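Local coordinates for protein dTDP-4-dehydrorhamnose 3,5-epimerase (Elizabethkingia anophelis NUHP1, PDB 6C46) that probably catalyses the epimerisation of dTDP-4-dehydro-6-deoxyglucose at C3' and C5', a step in making dTDP-L-rhamnose, at residues C84-W90 with V131-V137. Residues are numbered along the deposited sequence; the frame is centred on the assembly and turned at random.
Sequences CLEGRVW and VLSETAV
Ser133 turns OG in between its own backbone N and carbonyl carbon (chi1 45°), which sets the hydroxyl against the start of the strand at Arg88. There OG accepts Arg88 N at 2.8 Å, and it donates its own hydrogen bond to Thr135 O at 2.9 Å, from above the plane of that carbonyl. One side chain thus ties the loop 132-134 to both the facing segment and the strand that follows it. Arg88 O takes Leu132 N at 2.9 Å and, more weakly, Ser133 N. With its CG anti to the carbonyl carbon (chi1 -55°), Leu132 slides its methyls along the facing backbone: CD1 lies 3.6 Å from Val89 C, and CD2 packs on Trp90 CB. The Arg88 side chain crosses Leu132 at about a right angle; Leu132 CB lies over one guanidinium face, displaced toward its rim, while NH2 reaches out to a salt bridge with Glu110.

Both segments pass from one sheet to the other here: 80-86 and 135-142 pair in one sheet of the cupin-type beta-sandwich, 88-95 and 125-131 in the other, and the contact joins the two corners. In the sheet of 80-86 and 135-142, Leu85 and Glu86 both face Val137 in a classic beta bulge, with hydrogen bonds from Leu85 N to Val137 O and from Val137 N to Glu86 O, both at 2.9 Å. Gly87 then carries the chain round with a positive phi of 83°, its CA close over Ser133 OG. Between the sheets, Ala136 CB meets Val89 CG1 at 3.7 Å. Val137 instead turns to the face it shares with Glu86, and Tyr33 of the second subunit packs on it. A water donates to Thr135 O.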
# COMPACT_ATOMS: atom_id res chain seq x y z
N CYS A 84 2.02 -2.86 9.19
CA CYS A 84 2.28 -1.69 10.00
C CYS A 84 3.38 -0.89 9.33
O CYS A 84 4.47 -1.41 9.10
CB CYS A 84 2.67 -2.11 11.42
SG CYS A 84 3.12 -0.75 12.45
N LEU A 85 3.07 0.35 8.94
CA LEU A 85 4.01 1.20 8.23
C LEU A 85 4.90 2.02 9.16
O LEU A 85 5.92 2.55 8.71
CB LEU A 85 3.26 2.18 7.31
CG LEU A 85 2.28 1.50 6.35
CD1 LEU A 85 1.64 2.54 5.42
CD2 LEU A 85 2.98 0.42 5.56
N GLU A 86 4.49 2.22 10.41
CA GLU A 86 5.31 2.95 11.38
C GLU A 86 4.96 2.41 12.76
O GLU A 86 3.78 2.22 13.04
CB GLU A 86 5.07 4.47 11.31
CG GLU A 86 5.96 5.30 12.23
CD GLU A 86 5.55 6.77 12.33
OE1 GLU A 86 4.58 7.19 11.65
OE2 GLU A 86 6.20 7.51 13.11
N GLY A 87 5.95 2.16 13.59
CA GLY A 87 5.68 1.67 14.93
C GLY A 87 5.46 0.16 14.97
O GLY A 87 6.00 -0.60 14.15
N ARG A 88 4.67 -0.28 15.94
CA ARG A 88 4.45 -1.70 16.18
C ARG A 88 3.01 -1.91 16.62
O ARG A 88 2.50 -1.16 17.47
CB ARG A 88 5.37 -2.24 17.29
CG ARG A 88 6.87 -2.06 17.10
CD ARG A 88 7.60 -2.24 18.47
NE ARG A 88 7.27 -3.52 19.09
CZ ARG A 88 7.00 -3.72 20.37
NH1 ARG A 88 7.01 -2.71 21.25
NH2 ARG A 88 6.73 -4.96 20.79
N VAL A 89 2.35 -2.94 16.08
CA VAL A 89 1.03 -3.34 16.54
C VAL A 89 1.00 -4.84 16.78
O VAL A 89 1.81 -5.60 16.25
CB VAL A 89 -0.11 -2.97 15.57
CG1 VAL A 89 -0.12 -1.45 15.27
CG2 VAL A 89 -0.01 -3.82 14.28
N TRP A 90 0.05 -5.26 17.62
CA TRP A 90 -0.29 -6.67 17.79
C TRP A 90 -1.63 -6.88 17.12
O TRP A 90 -2.62 -6.23 17.48
CB TRP A 90 -0.35 -7.06 19.27
CG TRP A 90 -0.57 -8.54 19.49
CD1 TRP A 90 -1.75 -9.17 19.77
CD2 TRP A 90 0.43 -9.57 19.43
NE1 TRP A 90 -1.54 -10.53 19.90
CE2 TRP A 90 -0.21 -10.80 19.70
CE3 TRP A 90 1.81 -9.56 19.19
CZ2 TRP A 90 0.48 -12.01 19.72
CZ3 TRP A 90 2.49 -10.77 19.22
CH2 TRP A 90 1.82 -11.98 19.48
N VAL A 131 -2.28 -1.04 19.50
CA VAL A 131 -1.04 -0.31 19.23
C VAL A 131 -0.07 -0.58 20.37
O VAL A 131 -0.39 -0.33 21.53
CB VAL A 131 -1.29 1.19 19.07
CG1 VAL A 131 0.02 1.93 18.96
CG2 VAL A 131 -2.18 1.45 17.82
N LEU A 132 1.11 -1.09 20.05
CA LEU A 132 2.12 -1.39 21.06
C LEU A 132 3.11 -0.26 21.28
O LEU A 132 3.70 -0.16 22.37
CB LEU A 132 2.90 -2.64 20.66
CG LEU A 132 2.05 -3.87 20.39
CD1 LEU A 132 2.95 -4.97 19.86
CD2 LEU A 132 1.36 -4.30 21.69
N SER A 133 3.36 0.55 20.26
CA SER A 133 4.34 1.63 20.34
C SER A 133 3.67 2.96 20.72
O SER A 133 2.46 3.05 20.89
CB SER A 133 5.08 1.73 19.02
OG SER A 133 4.14 1.65 17.96
N GLU A 134 4.48 4.02 20.83
CA GLU A 134 3.92 5.31 21.21
C GLU A 134 2.80 5.72 20.26
O GLU A 134 1.73 6.16 20.69
CB GLU A 134 5.04 6.37 21.25
CG GLU A 134 4.65 7.67 21.90
CD GLU A 134 5.84 8.62 22.10
OE1 GLU A 134 6.99 8.21 21.83
OE2 GLU A 134 5.62 9.78 22.53
N THR A 135 3.03 5.57 18.96
CA THR A 135 2.00 5.68 17.93
C THR A 135 2.33 4.67 16.84
O THR A 135 3.46 4.19 16.75
CB THR A 135 1.91 7.08 17.28
OG1 THR A 135 3.10 7.32 16.52
CG2 THR A 135 1.77 8.18 18.32
N ALA A 136 1.33 4.35 16.02
CA ALA A 136 1.57 3.43 14.92
C ALA A 136 0.69 3.80 13.74
O ALA A 136 -0.45 4.24 13.91
CB ALA A 136 1.29 1.97 15.31
N VAL A 137 1.22 3.59 12.53
CA VAL A 137 0.44 3.74 11.30
C VAL A 137 0.15 2.33 10.79
O VAL A 137 1.05 1.50 10.64
CB VAL A 137 1.16 4.61 10.26
CG1 VAL A 137 0.37 4.66 8.95
CG2 VAL A 137 1.26 6.05 10.78
O HOH W 1 6.12 5.15 15.64